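Local coordinates for protein leucine aminopeptidase A1, chloroplastic (Solanum lycopersicum, PDB 5D8N) that removes N-terminal amino acids, preferably leucine, from peptides as a magnesium-dependent homohexameric aminopeptidase that also has chaperone activity and regulates wound signalling, at residues A329-G334 / S520-W525; G415-A420 / G478-G483; V419-S424 / W451-E456. The protein carries 1 engineered substitution. All blocks are in the same frame, centred on the assembly; numbering follows the deposited sequence.

Contact 1 of 3, residues A329-G334 / S520-W525; sequences AAAVLG and STLVEW
L522 reaches from the C-terminal helix 519-527 to A331 and V332 on helix 327-342, and its side chain carries nearly all of the contact. CB points at the other helix but stops short of it, as the two backbones stay apart: the nearest CA atoms, those of V332 and L522, are 7.9 Å from each other. CG stands beside the backbone N and anti to the carbonyl carbon (chi1 -65°), and the branch then divides. The L522 CD1 methyl does the touching, coming in 4.0 Å from A331 O, so it lies against main chain as much as side chain. Around the same methyl sit A331 CB at 4.4 Å and V332 CG2 at 4.5 Å from L522 CD1. V332 takes part although its CB starts off in the other direction.

L410 of strand 406-411 is touched by both A331 and L522, and L297 of strand 293-305 by L522, so the two helices meet where they lie against the central sheet of the catalytic domain. Helix 327-342 also borders the metal-binding site: A329 shares a backbone hydrogen bond with K300, a magnesium-binding residue whose side chain is about 8 Å from that of V332. Across the helices there is no hydrogen bond and no charge pair. The chemistry is that of a sparse, buried hydrocarbon contact, which probably owes its stability to shape and the exclusion of water.

Contact 2 of 3, residues G415-A420 / G478-G483; sequences GAIMVA and GGAITG
The N-terminal turns of two short helices of the catalytic domain, 416-421 and 479-488, meet here, with A416 and I417 laid against G479 and A480. The local axes pass 9.4 Å apart, their directions 131° from one another. The A416 methyl comes down on the backbone of the second helix, with CB 3.8 Å from A480 N and 4.2 Å from G479 C; G479 has no side chain to hold it off. Next to it the A480 methyl lies against the start of the first helix, its CB 4.1 Å from I417 N. G478, at the N-cap position with a positive phi of 94°, leads the chain into helix 479-488 just before this point. I417 completes the packing from the side: with CG1 anti to the backbone N (chi1 -163°), its terminal CD1 is carried to 4.0 Å from A480 CB. I417 and A480 also share F429 and D501 as neighbours, on strands 426-429 and 496-501. The side chain of R389, the predicted active-site arginine, is about 7 Å from G479. On the first helix, A416 packs on V419 of the second subunit and A420 on its counterpart there.

Contact 3 of 3, residues V419-S424 / W451-E456; sequences VALGPS and WRMPME
L421, in the last turn of helix 416-421, pushes its side chain between W451 and M453 on the strand 450-452 side of the sheet. The close part is around L421 CD1, which lies 4.2 Å from M453 CG and equally 4.2 Å from W451 CB. L421 and M453 run past each other in opposite directions. M453 is folded rather than extended: bends at chi2 (-75°) and chi3 (-74°) swing its thioether round, so that M453 CE arrives 4.3 Å from A420 CB. One bent methionine thus spans two consecutive residues of the helix, although the CA atoms of A420 and M453 are 9.6 Å apart.

The W451 side is looser. L421 CD2 approaches the indole obliquely, and the tryptophan is partly exposed, with a bound ethanediol nearby. Its polar end belongs to another partner: W451 NE1 is hydrogen-bonded to R452 O of the second subunit, and the reciprocal bond joins R452 O to W451 NE1 of that subunit. M453, by contrast, is buried, and packs on M453 of the second subunit.

G422 takes a positive phi where helix 416-421 ends, and the chain turns off towards strand 426-429. That strand pairs with 450-452, the outermost of the sheet within this chain, through backbone bonds of W451 and M453 to A426 and A428, while F429 packs against M453.

How the contacts relate
All three contacts lie in the catalytic domain. Along the chain, contacts 2 and 3 both start from helix 416-421 and are nested inside the long loop closed by contact 1. Contact 1 sits near the middle of the chain, its centre about 22 Å from that of contact 2 and about 20 Å from that of contact 3, without touching either. Contacts 2 and 3 are neighbours, with centres about 7 Å apart, and share V419 and A420. They touch directly where I481 CG1 meets P454 O at 3.4 Å. Both reach the second subunit, so helix 416-421 links intrachain packing to assembly of the hexamer, whereas contact 1 is internal to its subunit.

Contact 1 of 3, residues A329-G334 / S520-W525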
loop_
_atom_site.group_PDB
_atom_site.type_symbol
_atom_site.label_atom_id
_atom_site.label_comp_id
_atom_site.label_asym_id
_atom_site.label_seq_id
_atom_site.Cartn_x
_atom_site.Cartn_y
_atom_site.Cartn_z
ATOM N N ALA A 329 21.640 -23.957 -5.582
ATOM C CA ALA A 329 22.866 -24.556 -5.097
ATOM C C ALA A 329 22.602 -25.948 -4.560
ATOM O O ALA A 329 23.424 -26.862 -4.684
ATOM C CB ALA A 329 23.484 -23.691 -4.012
ATOM N N ALA A 330 21.512 -26.083 -3.826
ATOM C CA ALA A 330 21.192 -27.375 -3.222
ATOM C C ALA A 330 20.999 -28.458 -4.279
ATOM O O ALA A 330 21.409 -29.598 -4.083
ATOM C CB ALA A 330 19.955 -27.239 -2.365
ATOM N N ALA A 331 20.362 -28.105 -5.392
ATOM C CA ALA A 331 20.127 -29.077 -6.446
ATOM C C ALA A 331 21.449 -29.451 -7.101
ATOM O O ALA A 331 21.705 -30.618 -7.415
ATOM C CB ALA A 331 19.156 -28.532 -7.481
ATOM N N VAL A 332 22.318 -28.463 -7.245
ATOM C CA VAL A 332 23.632 -28.731 -7.821
ATOM C C VAL A 332 24.477 -29.659 -6.944
ATOM O O VAL A 332 25.084 -30.619 -7.424
ATOM C CB VAL A 332 24.346 -27.417 -8.149
ATOM C CG1 VAL A 332 25.807 -27.614 -8.474
ATOM C CG2 VAL A 332 23.637 -26.741 -9.331
ATOM N N LEU A 333 24.549 -29.369 -5.653
ATOM C CA LEU A 333 25.336 -30.228 -4.751
ATOM C C LEU A 333 24.714 -31.609 -4.580
ATOM O O LEU A 333 25.410 -32.617 -4.532
ATOM C CB LEU A 333 25.510 -29.547 -3.403
ATOM C CG LEU A 333 26.365 -28.276 -3.491
ATOM C CD1 LEU A 333 26.439 -27.627 -2.130
ATOM C CD2 LEU A 333 27.782 -28.523 -3.965
ATOM N N GLY A 334 23.384 -31.653 -4.579
ATOM C CA GLY A 334 22.661 -32.920 -4.604
ATOM C C GLY A 334 22.983 -33.765 -5.818
ATOM O O GLY A 334 23.234 -34.964 -5.717
ATOM N N SER A 520 17.103 -34.790 -9.519
ATOM C CA SER A 520 16.847 -35.940 -10.385
ATOM C C SER A 520 16.948 -35.573 -11.851
ATOM O O SER A 520 17.432 -36.359 -12.666
ATOM C CB SER A 520 15.498 -36.604 -10.063
ATOM O OG SER A 520 14.448 -35.644 -10.197
ATOM N N THR A 521 16.425 -34.409 -12.218
ATOM C CA THR A 521 16.490 -33.969 -13.605
ATOM C C THR A 521 17.946 -33.735 -14.055
ATOM O O THR A 521 18.355 -34.148 -15.156
ATOM C CB THR A 521 15.629 -32.713 -13.840
ATOM O OG1 THR A 521 14.258 -33.005 -13.538
ATOM C CG2 THR A 521 15.719 -32.224 -15.264
ATOM N N LEU A 522 18.736 -33.085 -13.208
ATOM C CA LEU A 522 20.124 -32.857 -13.554
ATOM C C LEU A 522 20.904 -34.162 -13.743
ATOM O O LEU A 522 21.743 -34.283 -14.642
ATOM C CB LEU A 522 20.817 -31.984 -12.513
ATOM C CG LEU A 522 20.283 -30.545 -12.391
ATOM C CD1 LEU A 522 21.023 -29.799 -11.296
ATOM C CD2 LEU A 522 20.292 -29.780 -13.696
ATOM N N VAL A 523 20.672 -35.110 -12.850
ATOM C CA VAL A 523 21.320 -36.404 -12.961
ATOM C C VAL A 523 20.942 -37.057 -14.292
ATOM O O VAL A 523 21.824 -37.586 -14.996
ATOM C CB VAL A 523 20.998 -37.332 -11.777
ATOM C CG1 VAL A 523 21.448 -38.766 -12.063
ATOM C CG2 VAL A 523 21.654 -36.795 -10.518
ATOM N N GLU A 524 19.645 -37.085 -14.595
ATOM C CA GLU A 524 19.210 -37.671 -15.864
ATOM C C GLU A 524 19.880 -36.958 -17.020
ATOM O O GLU A 524 20.261 -37.584 -18.006
ATOM C CB GLU A 524 17.696 -37.625 -16.045
ATOM C CG GLU A 524 16.947 -38.643 -15.191
ATOM C CD GLU A 524 17.202 -40.099 -15.596
ATOM O OE1 GLU A 524 17.506 -40.359 -16.782
ATOM O OE2 GLU A 524 16.958 -40.979 -14.741
ATOM N N TRP A 525 19.961 -35.635 -16.955
ATOM C CA TRP A 525 20.540 -34.890 -18.060
ATOM C C TRP A 525 22.015 -35.250 -18.255
ATOM O O TRP A 525 22.494 -35.405 -19.372
ATOM C CB TRP A 525 20.404 -33.384 -17.811
ATOM C CG TRP A 525 21.054 -32.537 -18.869
ATOM C CD1 TRP A 525 20.627 -32.363 -20.155
ATOM C CD2 TRP A 525 22.278 -31.817 -18.752
ATOM N NE1 TRP A 525 21.420 -31.441 -20.789
ATOM C CE2 TRP A 525 22.475 -31.139 -19.973
ATOM C CE3 TRP A 525 23.143 -31.548 -17.685
ATOM C CZ2 TRP A 525 23.519 -30.239 -20.167
ATOM C CZ3 TRP A 525 24.209 -30.680 -17.885
ATOM C CH2 TRP A 525 24.364 -30.009 -19.112
#

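Contact 2 of 3, residues G415-A420 / G478-G483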
loop_
_atom_site.group_PDB
_atom_site.type_symbol
_atom_site.label_atom_id
_atom_site.label_comp_id
_atom_site.label_asym_id
_atom_site.label_seq_id
_atom_site.Cartn_x
_atom_site.Cartn_y
_atom_site.Cartn_z
ATOM N N GLY A 415 10.047 -13.747 -8.552
ATOM C CA GLY A 415 8.643 -14.031 -8.222
ATOM C C GLY A 415 7.828 -14.151 -9.506
ATOM O O GLY A 415 6.770 -14.779 -9.553
ATOM N N ALA A 416 8.281 -13.484 -10.561
ATOM C CA ALA A 416 7.498 -13.410 -11.782
ATOM C C ALA A 416 7.251 -14.813 -12.341
ATOM O O ALA A 416 6.194 -15.091 -12.923
ATOM C CB ALA A 416 8.224 -12.577 -12.809
ATOM N N ILE A 417 8.250 -15.686 -12.241
ATOM C CA ILE A 417 8.070 -17.040 -12.802
ATOM C C ILE A 417 6.990 -17.829 -12.065
ATOM O O ILE A 417 6.292 -18.609 -12.674
ATOM C CB ILE A 417 9.383 -17.855 -12.843
ATOM C CG1 ILE A 417 9.235 -19.029 -13.787
ATOM C CG2 ILE A 417 9.749 -18.352 -11.453
ATOM C CD1 ILE A 417 9.051 -18.611 -15.233
ATOM N N MET A 418 6.804 -17.570 -10.774
ATOM C CA MET A 418 5.700 -18.181 -10.034
ATOM C C MET A 418 4.346 -17.578 -10.403
ATOM O O MET A 418 3.365 -18.295 -10.488
ATOM C CB MET A 418 5.898 -18.104 -8.516
ATOM C CG MET A 418 7.136 -18.863 -8.043
ATOM S SD MET A 418 7.469 -18.658 -6.278
ATOM C CE MET A 418 6.060 -19.509 -5.571
ATOM N N VAL A 419 4.287 -16.294 -10.722
ATOM C CA VAL A 419 3.058 -15.729 -11.296
ATOM C C VAL A 419 2.714 -16.455 -12.579
ATOM O O VAL A 419 1.595 -16.922 -12.748
ATOM C CB VAL A 419 3.179 -14.234 -11.583
ATOM C CG1 VAL A 419 1.946 -13.747 -12.345
ATOM C CG2 VAL A 419 3.315 -13.471 -10.269
ATOM N N ALA A 420 3.733 -16.700 -13.392
ATOM C CA ALA A 420 3.571 -17.313 -14.705
ATOM C C ALA A 420 3.173 -18.787 -14.648
ATOM O O ALA A 420 2.326 -19.241 -15.431
ATOM C CB ALA A 420 4.871 -17.171 -15.475
ATOM N N GLY A 478 7.276 -9.330 -17.762
ATOM C CA GLY A 478 8.392 -9.965 -18.446
ATOM C C GLY A 478 9.593 -10.317 -17.574
ATOM O O GLY A 478 10.667 -10.572 -18.080
ATOM N N GLY A 479 9.447 -10.152 -16.268
ATOM C CA GLY A 479 10.576 -10.104 -15.332
ATOM C C GLY A 479 11.419 -11.375 -15.322
ATOM O O GLY A 479 12.636 -11.325 -15.144
ATOM N N ALA A 480 10.792 -12.520 -15.564
ATOM C CA ALA A 480 11.543 -13.770 -15.629
ATOM C C ALA A 480 12.309 -13.877 -16.932
ATOM O O ALA A 480 13.400 -14.428 -16.947
ATOM C CB ALA A 480 10.617 -14.963 -15.476
ATOM N N ILE A 481 11.762 -13.292 -17.992
ATOM C CA ILE A 481 12.442 -13.224 -19.263
ATOM C C ILE A 481 13.655 -12.287 -19.232
ATOM O O ILE A 481 14.736 -12.652 -19.717
ATOM C CB ILE A 481 11.487 -12.770 -20.369
ATOM C CG1 ILE A 481 10.365 -13.794 -20.523
ATOM C CG2 ILE A 481 12.232 -12.547 -21.678
ATOM C CD1 ILE A 481 9.243 -13.335 -21.412
ATOM N N THR A 482 13.480 -11.068 -18.738
ATOM C CA THR A 482 14.606 -10.143 -18.665
ATOM C C THR A 482 15.667 -10.610 -17.658
ATOM O O THR A 482 16.865 -10.398 -17.847
ATOM C CB THR A 482 14.171 -8.712 -18.328
ATOM O OG1 THR A 482 13.353 -8.707 -17.141
ATOM C CG2 THR A 482 13.419 -8.087 -19.499
ATOM N N GLY A 483 15.256 -11.383 -16.658
ATOM C CA GLY A 483 16.222 -12.061 -15.797
ATOM C C GLY A 483 17.101 -12.999 -16.600
ATOM O O GLY A 483 18.328 -12.990 -16.475
#

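Contact 3 of 3, residues V419-S424 / W451-E456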
loop_
_atom_site.group_PDB
_atom_site.type_symbol
_atom_site.label_atom_id
_atom_site.label_comp_id
_atom_site.label_asym_id
_atom_site.label_seq_id
_atom_site.Cartn_x
_atom_site.Cartn_y
_atom_site.Cartn_z
ATOM N N VAL A 419 4.287 -16.294 -10.722
ATOM C CA VAL A 419 3.058 -15.729 -11.296
ATOM C C VAL A 419 2.714 -16.455 -12.579
ATOM O O VAL A 419 1.595 -16.922 -12.748
ATOM C CB VAL A 419 3.179 -14.234 -11.583
ATOM C CG1 VAL A 419 1.946 -13.747 -12.345
ATOM C CG2 VAL A 419 3.315 -13.471 -10.269
ATOM N N ALA A 420 3.733 -16.700 -13.392
ATOM C CA ALA A 420 3.571 -17.313 -14.705
ATOM C C ALA A 420 3.173 -18.787 -14.648
ATOM O O ALA A 420 2.326 -19.241 -15.431
ATOM C CB ALA A 420 4.871 -17.171 -15.475
ATOM N N LEU A 421 3.916 -19.557 -13.849
ATOM C CA LEU A 421 3.850 -21.004 -13.951
ATOM C C LEU A 421 3.399 -21.664 -12.666
ATOM O O LEU A 421 3.302 -22.876 -12.605
ATOM C CB LEU A 421 5.196 -21.582 -14.373
ATOM C CG LEU A 421 5.674 -21.246 -15.779
ATOM C CD1 LEU A 421 7.098 -21.761 -16.040
ATOM C CD2 LEU A 421 4.741 -21.865 -16.784
ATOM N N GLY A 422 3.104 -20.853 -11.658
ATOM C CA GLY A 422 2.601 -21.366 -10.412
ATOM C C GLY A 422 3.699 -21.904 -9.520
ATOM O O GLY A 422 4.870 -21.809 -9.835
ATOM N N PRO A 423 3.314 -22.533 -8.414
ATOM C CA PRO A 423 4.283 -23.030 -7.437
ATOM C C PRO A 423 5.065 -24.284 -7.837
ATOM O O PRO A 423 6.086 -24.589 -7.211
ATOM C CB PRO A 423 3.427 -23.326 -6.203
ATOM C CG PRO A 423 2.028 -23.520 -6.716
ATOM C CD PRO A 423 1.928 -22.604 -7.923
ATOM N N SER A 424 4.593 -25.014 -8.844
ATOM C CA SER A 424 5.022 -26.375 -9.058
ATOM C C SER A 424 5.850 -26.609 -10.323
ATOM O O SER A 424 6.377 -27.708 -10.509
ATOM C CB SER A 424 3.820 -27.312 -9.104
ATOM O OG SER A 424 3.006 -27.189 -7.964
ATOM N N TRP A 451 8.888 -26.034 -17.852
ATOM C CA TRP A 451 8.284 -25.543 -19.083
ATOM C C TRP A 451 9.202 -24.480 -19.668
ATOM O O TRP A 451 9.598 -23.534 -18.981
ATOM C CB TRP A 451 6.913 -24.945 -18.787
ATOM C CG TRP A 451 6.072 -24.616 -19.996
ATOM C CD1 TRP A 451 5.966 -23.410 -20.623
ATOM C CD2 TRP A 451 5.256 -25.526 -20.743
ATOM N NE1 TRP A 451 5.071 -23.489 -21.674
ATOM C CE2 TRP A 451 4.602 -24.778 -21.749
ATOM C CE3 TRP A 451 5.053 -26.913 -20.685
ATOM C CZ2 TRP A 451 3.790 -25.375 -22.710
ATOM C CZ3 TRP A 451 4.141 -27.498 -21.574
ATOM C CH2 TRP A 451 3.523 -26.719 -22.587
ATOM N N ARG A 452 9.518 -24.618 -20.952
ATOM C CA ARG A 452 10.320 -23.614 -21.608
ATOM C C ARG A 452 9.544 -22.309 -21.767
ATOM O O ARG A 452 8.347 -22.298 -22.088
ATOM C CB ARG A 452 10.798 -24.104 -22.961
ATOM C CG ARG A 452 11.894 -23.221 -23.533
ATOM C CD ARG A 452 12.203 -23.570 -24.979
ATOM N NE ARG A 452 13.341 -22.828 -25.503
ATOM C CZ ARG A 452 13.831 -22.967 -26.738
ATOM N NH1 ARG A 452 13.361 -23.897 -27.539
ATOM N NH2 ARG A 452 14.911 -22.284 -27.115
ATOM N N MET A 453 10.244 -21.210 -21.522
ATOM C CA MET A 453 9.691 -19.877 -21.709
ATOM C C MET A 453 10.592 -19.106 -22.659
ATOM O O MET A 453 11.779 -19.413 -22.801
ATOM C CB MET A 453 9.657 -19.148 -20.355
ATOM C CG MET A 453 8.740 -19.817 -19.353
ATOM S SD MET A 453 7.005 -19.494 -19.748
ATOM C CE MET A 453 6.858 -17.804 -19.234
ATOM N N PRO A 454 10.029 -18.124 -23.363
ATOM C CA PRO A 454 10.780 -17.546 -24.474
ATOM C C PRO A 454 11.788 -16.505 -23.995
ATOM O O PRO A 454 11.465 -15.663 -23.164
ATOM C CB PRO A 454 9.679 -16.864 -25.291
ATOM C CG PRO A 454 8.661 -16.455 -24.262
ATOM C CD PRO A 454 8.673 -17.566 -23.239
ATOM N N MET A 455 12.961 -16.476 -24.607
ATOM C CA MET A 455 13.878 -15.375 -24.416
ATOM C C MET A 455 13.634 -14.251 -25.412
ATOM O O MET A 455 14.330 -14.134 -26.424
ATOM C CB MET A 455 15.308 -15.900 -24.478
ATOM C CG MET A 455 15.562 -16.762 -23.242
ATOM S SD MET A 455 17.274 -17.236 -23.022
ATOM C CE MET A 455 17.976 -15.651 -22.599
ATOM N N GLU A 456 12.522 -13.550 -25.215
ATOM C CA GLU A 456 12.058 -12.535 -26.151
ATOM C C GLU A 456 13.020 -11.345 -26.222
ATOM O O GLU A 456 13.103 -10.571 -25.264
ATOM C CB GLU A 456 10.668 -12.068 -25.737
ATOM C CG GLU A 456 10.130 -10.880 -26.504
ATOM C CD GLU A 456 10.173 -11.053 -28.018
ATOM O OE1 GLU A 456 9.826 -12.142 -28.517
ATOM O OE2 GLU A 456 10.605 -10.111 -28.725
#